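PDB 5ULB: putative sugar ABC transporter, which probably serves as the periplasmic sugar-binding component of an ABC transporter, holding methylthioribose-like furanoses such as 5-Se-methyl-5-seleno-D-ribofuranose between its two lobes. Local coordinates for residues S30-T35 and D238-D243; A215-A220 and L234-I239; G219-L224 and L244-E249; V305-L310 and P315-S320. All coordinates share one frame; numbering follows the deposited sequence. Where two conformers were deposited one is given.

Contact 1 of 4, residues S30-T35 and D238-D243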
loop_
_atom_site.group_PDB
_atom_site.type_symbol
_atom_site.label_atom_id
_atom_site.label_comp_id
_atom_site.label_asym_id
_atom_site.label_seq_id
_atom_site.Cartn_x
_atom_site.Cartn_y
_atom_site.Cartn_z
ATOM N N SER A 30 -10.723 -5.802 2.619
ATOM C CA SER A 30 -11.031 -5.059 1.410
ATOM C C SER A 30 -11.025 -3.556 1.581
ATOM O O SER A 30 -11.916 -2.866 1.060
ATOM C CB SER A 30 -12.319 -5.602 0.792
ATOM O OG SER A 30 -13.384 -5.508 1.737
ATOM N N ASP A 31 -10.030 -3.041 2.247
ATOM C CA ASP A 31 -9.822 -1.596 2.311
ATOM C C ASP A 31 -9.483 -1.052 0.913
ATOM O O ASP A 31 -9.146 -1.800 0.008
ATOM C CB ASP A 31 -8.704 -1.303 3.301
ATOM C CG ASP A 31 -7.396 -1.919 2.911
ATOM O OD1 ASP A 31 -7.228 -3.143 3.162
ATOM O OD2 ASP A 31 -6.554 -1.231 2.269
ATOM N N ASP A 32 -9.532 0.263 0.734
ATOM C CA ASP A 32 -9.296 0.864 -0.553
ATOM C C ASP A 32 -7.860 0.619 -1.074
ATOM O O ASP A 32 -7.671 0.472 -2.303
ATOM C CB ASP A 32 -9.545 2.343 -0.551
ATOM C CG ASP A 32 -11.001 2.726 -0.330
ATOM O OD1 ASP A 32 -11.888 1.850 -0.407
ATOM O OD2 ASP A 32 -11.225 3.992 -0.211
ATOM N N ASN A 33 -6.884 0.627 -0.169
ATOM C CA ASN A 33 -5.510 0.394 -0.628
ATOM C C ASN A 33 -5.397 -1.003 -1.223
ATOM O O ASN A 33 -4.841 -1.189 -2.285
ATOM C CB ASN A 33 -4.545 0.583 0.562
ATOM C CG ASN A 33 -3.091 0.581 0.118
ATOM O OD1 ASN A 33 -2.426 -0.436 0.188
ATOM N ND2 ASN A 33 -2.604 1.821 -0.199
ATOM N N THR A 34 -5.927 -1.992 -0.486
ATOM C CA THR A 34 -5.944 -3.328 -0.933
ATOM C C THR A 34 -6.692 -3.505 -2.258
ATOM O O THR A 34 -6.251 -4.239 -3.168
ATOM C CB THR A 34 -6.543 -4.264 0.175
ATOM O OG1 THR A 34 -5.660 -4.245 1.290
ATOM C CG2 THR A 34 -6.753 -5.666 -0.342
ATOM N N THR A 35 -7.874 -2.909 -2.343
ATOM C CA THR A 35 -8.664 -2.999 -3.510
ATOM C C THR A 35 -7.875 -2.517 -4.791
ATOM O O THR A 35 -7.905 -3.147 -5.844
ATOM C CB THR A 35 -10.026 -2.253 -3.354
ATOM O OG1 THR A 35 -10.662 -2.852 -2.210
ATOM C CG2 THR A 35 -10.837 -2.270 -4.581
ATOM N N ASP A 238 -1.051 7.246 2.020
ATOM C CA ASP A 238 -1.889 6.566 1.038
ATOM C C ASP A 238 -2.877 7.450 0.291
ATOM O O ASP A 238 -3.186 8.524 0.784
ATOM C CB ASP A 238 -2.638 5.325 1.545
ATOM C CG ASP A 238 -1.811 4.325 2.262
ATOM O OD1 ASP A 238 -0.682 3.988 1.766
ATOM O OD2 ASP A 238 -2.289 3.813 3.341
ATOM N N ILE A 239 -3.379 6.978 -0.841
ATOM C CA ILE A 239 -4.408 7.697 -1.547
ATOM C C ILE A 239 -5.358 6.716 -2.180
ATOM O O ILE A 239 -5.048 5.559 -2.438
ATOM C CB ILE A 239 -3.801 8.600 -2.697
ATOM C CG1 ILE A 239 -4.702 9.707 -3.164
ATOM C CG2 ILE A 239 -3.250 7.777 -3.843
ATOM C CD1 ILE A 239 -5.023 10.716 -2.085
ATOM N N SER A 240 -6.590 7.166 -2.410
ATOM C CA SER A 240 -7.652 6.407 -3.020
ATOM C C SER A 240 -8.642 7.407 -3.586
ATOM O O SER A 240 -8.611 8.599 -3.242
ATOM C CB SER A 240 -8.310 5.428 -1.990
ATOM O OG SER A 240 -9.067 6.202 -1.082
ATOM N N ASN A 241 -9.623 6.930 -4.373
ATOM C CA ASN A 241 -10.616 7.825 -4.926
ATOM C C ASN A 241 -11.363 8.502 -3.811
ATOM O O ASN A 241 -11.655 9.725 -3.926
ATOM C CB ASN A 241 -11.582 7.080 -5.830
ATOM C CG ASN A 241 -10.973 6.595 -7.113
ATOM O OD1 ASN A 241 -9.861 7.017 -7.556
ATOM N ND2 ASN A 241 -11.712 5.689 -7.779
ATOM N N GLN A 242 -11.754 7.799 -2.779
ATOM C CA GLN A 242 -12.460 8.382 -1.643
ATOM C C GLN A 242 -11.692 9.536 -1.030
ATOM O O GLN A 242 -12.240 10.582 -0.771
ATOM C CB GLN A 242 -12.782 7.302 -0.573
ATOM C CG GLN A 242 -13.589 7.841 0.616
ATOM C CD GLN A 242 -13.863 6.856 1.791
ATOM O OE1 GLN A 242 -13.549 5.701 1.690
ATOM N NE2 GLN A 242 -14.433 7.336 2.872
ATOM N N ASP A 243 -10.407 9.328 -0.818
ATOM C CA ASP A 243 -9.632 10.390 -0.130
ATOM C C ASP A 243 -9.645 11.657 -0.939
ATOM O O ASP A 243 -9.693 12.755 -0.378
ATOM C CB ASP A 243 -8.116 9.938 0.033
ATOM C CG ASP A 243 -7.907 8.696 0.706
ATOM O OD1 ASP A 243 -8.775 8.121 1.373
ATOM O OD2 ASP A 243 -6.729 8.172 0.581
HETATM O O HOH W 1 -11.806 4.882 -2.742
HETATM O O HOH W 2 -4.901 3.526 -0.509
#

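Contact 2 of 4, residues A215-A220 and L234-I239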
loop_
_atom_site.group_PDB
_atom_site.type_symbol
_atom_site.label_atom_id
_atom_site.label_comp_id
_atom_site.label_asym_id
_atom_site.label_seq_id
_atom_site.Cartn_x
_atom_site.Cartn_y
_atom_site.Cartn_z
ATOM N N ALA A 215 -7.123 3.939 5.295
ATOM C CA ALA A 215 -8.320 3.350 5.898
ATOM C C ALA A 215 -8.607 3.934 7.235
ATOM O O ALA A 215 -9.782 4.152 7.603
ATOM C CB ALA A 215 -8.142 1.819 5.983
ATOM N N PHE A 216 -7.586 4.176 8.039
ATOM C CA PHE A 216 -7.748 4.863 9.293
ATOM C C PHE A 216 -8.159 6.312 9.078
ATOM O O PHE A 216 -9.106 6.771 9.745
ATOM C CB PHE A 216 -6.439 4.841 10.126
ATOM C CG PHE A 216 -5.923 3.492 10.566
ATOM C CD1 PHE A 216 -6.761 2.459 10.940
ATOM C CD2 PHE A 216 -4.545 3.247 10.665
ATOM C CE1 PHE A 216 -6.256 1.270 11.426
ATOM C CE2 PHE A 216 -4.038 2.074 11.136
ATOM C CZ PHE A 216 -4.901 1.091 11.521
ATOM N N THR A 217 -7.498 7.027 8.207
ATOM C CA THR A 217 -7.769 8.429 8.038
ATOM C C THR A 217 -9.199 8.639 7.549
ATOM O O THR A 217 -9.837 9.594 7.991
ATOM C CB THR A 217 -6.784 9.032 7.049
ATOM O OG1 THR A 217 -5.459 8.622 7.437
ATOM C CG2 THR A 217 -6.863 10.547 7.041
ATOM N N GLN A 218 -9.715 7.739 6.695
ATOM C CA GLN A 218 -11.099 7.872 6.290
ATOM C C GLN A 218 -12.036 7.821 7.476
ATOM O O GLN A 218 -13.057 8.568 7.513
ATOM C CB GLN A 218 -11.422 6.765 5.293
ATOM C CG GLN A 218 -10.819 6.929 3.918
ATOM C CD GLN A 218 -10.742 5.649 3.107
ATOM O OE1 GLN A 218 -11.224 4.557 3.565
ATOM N NE2 GLN A 218 -10.121 5.727 1.947
ATOM N N GLY A 219 -11.780 6.895 8.392
ATOM C CA GLY A 219 -12.645 6.845 9.563
ATOM C C GLY A 219 -12.512 8.041 10.441
ATOM O O GLY A 219 -13.489 8.592 11.033
ATOM N N ALA A 220 -11.251 8.521 10.658
ATOM C CA ALA A 220 -11.088 9.770 11.438
ATOM C C ALA A 220 -11.788 10.917 10.799
ATOM O O ALA A 220 -12.370 11.728 11.525
ATOM C CB ALA A 220 -9.626 10.057 11.600
ATOM N N LEU A 234 -5.870 16.828 9.432
ATOM C CA LEU A 234 -5.501 15.465 9.141
ATOM C C LEU A 234 -4.331 15.361 8.123
ATOM O O LEU A 234 -4.369 16.064 7.097
ATOM C CB LEU A 234 -6.615 14.616 8.483
ATOM C CG LEU A 234 -7.848 14.394 9.174
ATOM C CD1 LEU A 234 -8.916 13.750 8.274
ATOM C CD2 LEU A 234 -7.567 13.504 10.389
ATOM N N TYR A 235 -3.375 14.502 8.432
ATOM C CA TYR A 235 -2.191 14.270 7.586
ATOM C C TYR A 235 -2.116 12.777 7.411
ATOM O O TYR A 235 -2.026 12.049 8.380
ATOM C CB TYR A 235 -0.964 14.806 8.332
ATOM C CG TYR A 235 -1.002 16.298 8.585
ATOM C CD1 TYR A 235 -1.751 16.815 9.612
ATOM C CD2 TYR A 235 -0.382 17.203 7.733
ATOM C CE1 TYR A 235 -1.853 18.188 9.802
ATOM C CE2 TYR A 235 -0.479 18.555 7.904
ATOM C CZ TYR A 235 -1.195 19.026 8.958
ATOM O OH TYR A 235 -1.347 20.373 9.137
ATOM N N SER A 236 -2.101 12.318 6.132
ATOM C CA SER A 236 -2.167 10.887 5.848
ATOM C C SER A 236 -1.081 10.383 4.948
ATOM O O SER A 236 -0.546 11.066 4.085
ATOM C CB SER A 236 -3.582 10.616 5.199
ATOM O OG SER A 236 -3.941 9.234 5.237
ATOM N N ILE A 237 -0.922 9.071 5.054
ATOM C CA ILE A 237 -0.263 8.206 4.075
ATOM C C ILE A 237 -1.357 7.510 3.245
ATOM O O ILE A 237 -2.482 7.259 3.777
ATOM C CB ILE A 237 0.654 7.230 4.806
ATOM C CG1 ILE A 237 1.817 8.026 5.490
ATOM C CG2 ILE A 237 1.228 6.170 3.882
ATOM C CD1 ILE A 237 2.693 7.259 6.398
ATOM N N ASP A 238 -1.051 7.246 2.020
ATOM C CA ASP A 238 -1.889 6.566 1.038
ATOM C C ASP A 238 -2.877 7.450 0.291
ATOM O O ASP A 238 -3.186 8.524 0.784
ATOM C CB ASP A 238 -2.638 5.325 1.545
ATOM C CG ASP A 238 -1.811 4.325 2.262
ATOM O OD1 ASP A 238 -0.682 3.988 1.766
ATOM O OD2 ASP A 238 -2.289 3.813 3.341
ATOM N N ILE A 239 -3.379 6.978 -0.841
ATOM C CA ILE A 239 -4.408 7.697 -1.547
ATOM C C ILE A 239 -5.358 6.716 -2.180
ATOM O O ILE A 239 -5.048 5.559 -2.438
ATOM C CB ILE A 239 -3.801 8.600 -2.697
ATOM C CG1 ILE A 239 -4.702 9.707 -3.164
ATOM C CG2 ILE A 239 -3.250 7.777 -3.843
ATOM C CD1 ILE A 239 -5.023 10.716 -2.085
#

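Contact 3 of 4, residues G219-L224 and L244-E249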
loop_
_atom_site.group_PDB
_atom_site.type_symbol
_atom_site.label_atom_id
_atom_site.label_comp_id
_atom_site.label_asym_id
_atom_site.label_seq_id
_atom_site.Cartn_x
_atom_site.Cartn_y
_atom_site.Cartn_z
ATOM N N GLY A 219 -11.780 6.895 8.392
ATOM C CA GLY A 219 -12.645 6.845 9.563
ATOM C C GLY A 219 -12.512 8.041 10.441
ATOM O O GLY A 219 -13.489 8.592 11.033
ATOM N N ALA A 220 -11.251 8.521 10.658
ATOM C CA ALA A 220 -11.088 9.770 11.438
ATOM C C ALA A 220 -11.788 10.917 10.799
ATOM O O ALA A 220 -12.370 11.728 11.525
ATOM C CB ALA A 220 -9.626 10.057 11.600
ATOM N N TYR A 221 -11.722 11.039 9.506
ATOM C CA TYR A 221 -12.402 12.096 8.771
ATOM C C TYR A 221 -13.919 12.129 9.067
ATOM O O TYR A 221 -14.515 13.138 9.379
ATOM C CB TYR A 221 -12.153 11.972 7.276
ATOM C CG TYR A 221 -12.807 13.045 6.462
ATOM C CD1 TYR A 221 -14.168 12.940 6.058
ATOM C CD2 TYR A 221 -12.161 14.206 6.123
ATOM C CE1 TYR A 221 -14.819 13.923 5.401
ATOM C CE2 TYR A 221 -12.809 15.184 5.384
ATOM C CZ TYR A 221 -14.152 15.060 5.041
ATOM O OH TYR A 221 -14.739 16.057 4.394
ATOM N N LYS A 222 -14.502 10.905 8.964
ATOM C CA LYS A 222 -15.963 10.812 9.310
ATOM C C LYS A 222 -16.209 11.245 10.712
ATOM O O LYS A 222 -17.165 11.992 10.961
ATOM C CB LYS A 222 -16.382 9.365 9.095
ATOM C CG LYS A 222 -17.883 9.095 9.367
ATOM C CD LYS A 222 -18.187 7.530 9.188
ATOM C CE LYS A 222 -19.523 7.074 9.836
ATOM N NZ LYS A 222 -20.394 7.570 8.848
ATOM N N ALA A 223 -15.389 10.822 11.661
ATOM C CA ALA A 223 -15.605 11.240 13.019
ATOM C C ALA A 223 -15.468 12.759 13.155
ATOM O O ALA A 223 -16.253 13.396 13.900
ATOM C CB ALA A 223 -14.625 10.579 13.975
ATOM N N LEU A 224 -14.494 13.349 12.498
ATOM C CA LEU A 224 -14.355 14.837 12.624
ATOM C C LEU A 224 -15.573 15.553 12.098
ATOM O O LEU A 224 -16.071 16.527 12.666
ATOM C CB LEU A 224 -13.076 15.358 11.904
ATOM C CG LEU A 224 -11.740 14.820 12.447
ATOM C CD1 LEU A 224 -10.603 15.508 11.729
ATOM C CD2 LEU A 224 -11.602 15.046 13.920
ATOM N N LEU A 244 -9.480 11.520 -2.271
ATOM C CA LEU A 244 -9.524 12.713 -3.136
ATOM C C LEU A 244 -10.845 13.441 -2.998
ATOM O O LEU A 244 -10.877 14.693 -2.985
ATOM C CB LEU A 244 -9.236 12.308 -4.547
ATOM C CG LEU A 244 -7.842 11.682 -4.764
ATOM C CD1 LEU A 244 -7.748 11.056 -6.110
ATOM C CD2 LEU A 244 -6.702 12.747 -4.589
ATOM N N GLN A 245 -11.957 12.734 -2.985
ATOM C CA GLN A 245 -13.271 13.378 -2.724
ATOM C C GLN A 245 -13.318 14.044 -1.338
ATOM O O GLN A 245 -13.823 15.144 -1.215
ATOM C CB GLN A 245 -14.403 12.344 -2.877
ATOM C CG GLN A 245 -14.671 11.811 -4.289
ATOM C CD GLN A 245 -15.284 12.874 -5.227
ATOM O OE1 GLN A 245 -14.570 13.768 -5.748
ATOM N NE2 GLN A 245 -16.635 12.875 -5.369
ATOM N N LEU A 246 -12.807 13.347 -0.350
ATOM C CA LEU A 246 -12.850 13.937 1.014
ATOM C C LEU A 246 -11.995 15.209 1.096
ATOM O O LEU A 246 -12.408 16.110 1.782
ATOM C CB LEU A 246 -12.475 12.944 2.061
ATOM C CG LEU A 246 -13.380 11.679 2.112
ATOM C CD1 LEU A 246 -12.828 10.697 3.130
ATOM C CD2 LEU A 246 -14.806 11.951 2.300
HETATM N N MSE A 247 -10.842 15.263 0.443
HETATM C CA MSE A 247 -10.047 16.496 0.454
HETATM C C MSE A 247 -10.795 17.662 -0.187
HETATM O O MSE A 247 -10.573 18.763 0.234
HETATM C CB MSE A 247 -8.624 16.152 -0.146
HETATM C CG MSE A 247 -7.718 15.112 0.626
HETATM SE SE MSE A 247 -6.093 14.314 -0.237
HETATM C CE MSE A 247 -5.673 15.602 -1.750
ATOM N N ARG A 248 -11.763 17.380 -1.075
ATOM C CA ARG A 248 -12.598 18.432 -1.804
ATOM C C ARG A 248 -13.921 18.808 -1.087
ATOM O O ARG A 248 -14.519 19.764 -1.521
ATOM C CB ARG A 248 -12.886 17.888 -3.251
ATOM C CG ARG A 248 -11.693 17.999 -4.129
ATOM C CD ARG A 248 -11.860 17.404 -5.518
ATOM N NE ARG A 248 -13.065 17.942 -6.169
ATOM C CZ ARG A 248 -13.160 19.059 -6.874
ATOM N NH1 ARG A 248 -12.083 19.861 -6.978
ATOM N NH2 ARG A 248 -14.393 19.429 -7.386
ATOM N N GLU A 249 -14.299 18.133 0.006
ATOM C CA GLU A 249 -15.569 18.409 0.655
ATOM C C GLU A 249 -15.445 19.716 1.434
ATOM O O GLU A 249 -14.384 20.165 1.874
ATOM C CB GLU A 249 -15.910 17.271 1.604
ATOM C CG GLU A 249 -16.430 16.051 0.952
ATOM C CD GLU A 249 -17.029 14.987 1.891
ATOM O OE1 GLU A 249 -16.877 15.080 3.148
ATOM O OE2 GLU A 249 -17.624 14.030 1.293
#

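Contact 4 of 4, residues V305-L310 and P315-S320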
loop_
_atom_site.group_PDB
_atom_site.type_symbol
_atom_site.label_atom_id
_atom_site.label_comp_id
_atom_site.label_asym_id
_atom_site.label_seq_id
_atom_site.Cartn_x
_atom_site.Cartn_y
_atom_site.Cartn_z
ATOM N N VAL A 305 -11.616 14.301 -9.121
ATOM C CA VAL A 305 -10.468 13.656 -9.711
ATOM C C VAL A 305 -10.321 12.259 -9.062
ATOM O O VAL A 305 -10.472 12.112 -7.832
ATOM C CB VAL A 305 -9.216 14.439 -9.362
ATOM C CG1 VAL A 305 -7.915 13.824 -9.995
ATOM C CG2 VAL A 305 -9.405 15.870 -9.690
ATOM N N ASN A 306 -10.126 11.218 -9.884
ATOM C CA ASN A 306 -9.792 9.900 -9.379
ATOM C C ASN A 306 -8.290 9.675 -9.405
ATOM O O ASN A 306 -7.527 10.450 -9.932
ATOM C CB ASN A 306 -10.571 8.819 -10.129
ATOM C CG ASN A 306 -10.392 8.852 -11.555
ATOM O OD1 ASN A 306 -9.302 9.215 -12.078
ATOM N ND2 ASN A 306 -11.473 8.237 -12.272
ATOM N N VAL A 307 -7.858 8.590 -8.804
ATOM C CA VAL A 307 -6.397 8.301 -8.730
ATOM C C VAL A 307 -5.803 8.230 -10.096
ATOM O O VAL A 307 -4.735 8.756 -10.321
ATOM C CB VAL A 307 -6.153 7.043 -7.875
ATOM C CG1 VAL A 307 -4.709 6.625 -7.871
ATOM C CG2 VAL A 307 -6.630 7.220 -6.483
ATOM N N SER A 308 -6.442 7.622 -11.082
ATOM C CA SER A 308 -5.909 7.502 -12.463
ATOM C C SER A 308 -5.685 8.922 -13.042
ATOM O O SER A 308 -4.645 9.175 -13.686
ATOM C CB SER A 308 -6.840 6.567 -13.342
ATOM O OG SER A 308 -8.205 6.936 -13.225
ATOM N N GLY A 309 -6.588 9.814 -12.722
ATOM C CA GLY A 309 -6.543 11.173 -13.168
ATOM C C GLY A 309 -5.443 12.060 -12.595
ATOM O O GLY A 309 -5.234 13.192 -13.041
ATOM N N LEU A 310 -4.866 11.620 -11.524
ATOM C CA LEU A 310 -3.821 12.401 -10.850
ATOM C C LEU A 310 -2.607 12.636 -11.789
ATOM O O LEU A 310 -1.897 13.601 -11.625
ATOM C CB LEU A 310 -3.317 11.744 -9.586
ATOM C CG LEU A 310 -4.221 11.793 -8.423
ATOM C CD1 LEU A 310 -3.664 10.929 -7.264
ATOM C CD2 LEU A 310 -4.505 13.259 -7.969
ATOM N N PRO A 315 2.961 15.361 -12.339
ATOM C CA PRO A 315 3.845 14.777 -13.357
ATOM C C PRO A 315 4.435 13.489 -12.882
ATOM O O PRO A 315 5.013 13.491 -11.788
ATOM C CB PRO A 315 4.964 15.784 -13.469
ATOM C CG PRO A 315 4.247 17.107 -13.282
ATOM C CD PRO A 315 3.237 16.835 -12.161
ATOM N N GLY A 316 4.224 12.433 -13.694
ATOM C CA GLY A 316 4.725 11.158 -13.505
ATOM C C GLY A 316 4.017 10.227 -12.491
ATOM O O GLY A 316 4.423 9.048 -12.319
ATOM N N TRP A 317 2.892 10.659 -11.966
ATOM C CA TRP A 317 2.148 9.870 -11.007
ATOM C C TRP A 317 1.762 8.510 -11.601
ATOM O O TRP A 317 1.217 8.355 -12.711
ATOM C CB TRP A 317 0.882 10.582 -10.602
ATOM C CG TRP A 317 -0.003 9.677 -9.842
ATOM C CD1 TRP A 317 -1.120 8.998 -10.345
ATOM C CD2 TRP A 317 0.125 9.356 -8.498
ATOM N NE1 TRP A 317 -1.655 8.307 -9.332
ATOM C CE2 TRP A 317 -0.915 8.465 -8.188
ATOM C CE3 TRP A 317 1.026 9.717 -7.454
ATOM C CZ2 TRP A 317 -1.073 7.980 -6.879
ATOM C CZ3 TRP A 317 0.887 9.189 -6.263
ATOM C CH2 TRP A 317 -0.168 8.332 -5.983
ATOM N N GLY A 318 2.006 7.513 -10.751
ATOM C CA GLY A 318 1.522 6.161 -11.018
ATOM C C GLY A 318 2.146 5.450 -12.205
ATOM O O GLY A 318 1.615 4.418 -12.708
ATOM N N GLN A 319 3.263 5.950 -12.663
ATOM C CA GLN A 319 3.926 5.390 -13.851
ATOM C C GLN A 319 5.366 5.018 -13.539
ATOM O O GLN A 319 6.022 5.667 -12.738
ATOM C CB GLN A 319 3.990 6.487 -14.972
ATOM C CG GLN A 319 2.616 7.090 -15.348
ATOM C CD GLN A 319 2.711 8.568 -15.875
ATOM O OE1 GLN A 319 2.158 9.552 -15.274
ATOM N NE2 GLN A 319 3.439 8.731 -16.962
ATOM N N SER A 320 5.818 3.913 -14.110
ATOM C CA SER A 320 7.221 3.556 -14.018
ATOM C C SER A 320 7.485 2.573 -15.149
ATOM O O SER A 320 6.670 1.621 -15.352
ATOM C CB SER A 320 7.485 2.766 -12.679
ATOM O OG SER A 320 8.776 2.320 -12.656
#

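Contact 1 of 4, residues S30-T35 and D238-D243
D32 lies alongside S240, CB against CB, with OD2 beside the serine OG, bridging the interlobe cleft of a periplasmic binding protein where two helix N-termini face each other. With CG anti to the carbonyl carbon (chi1 -66°), the D32 side chain runs out over the start of helix 241-248. Its CB lies 3.6 Å from S240 CB, and OD2 approaches S240 OG at 3.2 Å, a hydrogen bond that is not settled, because the one serine proton has another acceptor within reach. Water 1 reinforces the bridge, donating to D32 OD2 at 2.7 Å and accepting from Q242 N. Q218 NE2, on helix 214-226, donates to the same D32 oxygen. Each helix is N-capped: D31 OD2 accepts T34 N at 2.9 Å, whereas S240 OG takes D243 N in a long, weak bond. Deeper in the cleft, the N33 side chain crosses D238 at about a right angle, amide and carboxylate planes 42° apart, with ND2 3.5 Å from D238 OD1. Both residues line the sugar pocket, and the D238 side chain is about 3 Å from the bound furanose. R26 NH2 holds N33 OD1, while D214 N holds D238 OD2. Water 2 accepts from N33 ND2 at 2.9 Å.

Contact 2 of 4, residues A215-A220 and L234-I239
No flat group carries the meeting of T217 and A220 with L234 and S236. The two rings nearby serve other neighbours: F216 packs edge-to-face with W213, and Y235, whose CB leaves the strand away from helix 214-226, sends its hydroxyl to D138 OD2. What meets between helix and strand is two hydroxyls and the methyl groups of T217, A220 and L234. At the centre T217 OG1 and S236 OG lie 2.7 Å apart. S236 OG, turned anti to its own backbone nitrogen (chi1 -163°), donates to I237 O at 2.9 Å, approaching from above the carbonyl plane. This agrees with T217 as donor to S236, although W213 O, a weak partner of T217 OG1, competes for that proton. The threonine's other branch, CG2, covers S236 CB at 3.8 Å and meets L234 CD1 at 4.0 Å. A220 CB touches L234 CD2 at 4.2 Å, so CD1 goes to T217 and CD2 to A220, about one helical turn apart. The axes approach to 8.5 Å and run nearly antiparallel, at 157°. That is the geometry of a helix lying on the strand that follows it in a beta-alpha-beta crossover, here 208-211, 214-226 and 233-237.

Contact 3 of 4, residues G219-L224 and L244-E249
The Y221 ring lies over the L246 side chain, with L246 CB 4.0 Å from the ring centroid and only 9° off the ring normal, a CH-pi contact centred on one face. This joins helices 214-226 and 241-248, successive helices of the alternating beta-alpha lobe that flank strand 233-237 in sequence and pack beside each other. The leucine methyls extend the overlap toward one side of the ring: CD2 reaches Y221 CE1 at 3.7 Å, while CD1 sits 3.9 Å from Y221 CD1. The aromatic side chain can span the gap because its CG is anti to the backbone nitrogen (chi1 -179°), which carries the ring straight out from helix 214-226; the nearest alpha carbons, those of Y221 and L246, are still 8.0 Å apart. W254 of the neighbouring strand touches both Y221 and L246, so the pair rests on the sheet side against a third apolar group. At the phenol end the contact turns polar. E249, just beyond helix 241-248, reaches the hydroxyl at the ring edge, its CB 3.3 Å from Y221 OH. Q225 NE2 also hydrogen-bonds to this oxygen, which thus has one partner on its own helix and one just past the end of the next. The two bonds fix the position of the phenol oxygen, whereas the turn of the ring is limited by packing such as L246 on its face. Ring and carboxylate planes are 60° apart, and Y221 OH donates to E249 OE1 at 2.7 Å, meeting that oxygen on its anti side, tilted somewhat out of the carboxylate plane.

Contact 4 of 4, residues V305-L310 and P315-S320
W317 projects from the second position of a type II beta turn, G316 to Q319, and lays its indole against V307 and L310 in the same long loop between helices 295-299 and 327-335. From CB, the bond to CG runs anti to the backbone nitrogen (chi1 169°), directing the ring to the earlier segment. CG and CD1 come beneath L310 CB, which approaches CD1 at 3.6 Å. Measured to the five-membered ring, that carbon is 3.8 Å from the centroid and 20° off the normal, a CH-pi contact over the face. Further along, CE2 lies 3.8 Å from L310 CD1, so the leucine covers the pyrrole part with its CB and the fusion side with a methyl. NE1 is directed obliquely at V307 O, 3.3 Å away, but the N-H...O angle of 121° makes this a weak bond. The same carbonyl takes L310 N at 3.1 Å, a second and shorter bond from inside its own segment. On the benzene part, CZ2 packs against V307 CG1 at 4.0 Å and also against I239, which follows the strand ending at the sugar cleft. G318, third in the turn, has positive phi, a conformation that favours glycine. The 305-310 side is shaped by an Asx motif at N306, and N241 OD1 accepts V307 N, tying this loop to the start of helix 241-248. N306 OD1 accepts G309 N at 2.9 Å, the Asx bond, and in addition S308 OG at 2.8 Å from above its carbonyl plane.

Overall arrangement
Contact 1 brings helix 32-48 from across the cleft, some 200 residues earlier, to the start of helix 241-248, while contacts 2 and 3 stay within one lobe, around strand 233-237 and the helices before and after it. Contact 2 shares D238 and I239 with contact 1 and G219 and A220 with contact 3; its centre is about 10 Å from that of contact 1 and 8 Å from that of contact 3. Q218 NE2 joins contacts 1 and 2, bonding D32 and D243. Contact 4 follows later in the chain, about 14 Å from contact 1. The segment carrying pocket residue D238 thus touches the lobe's core through contact 2 and, through I239 and N241, the loop of contact 4.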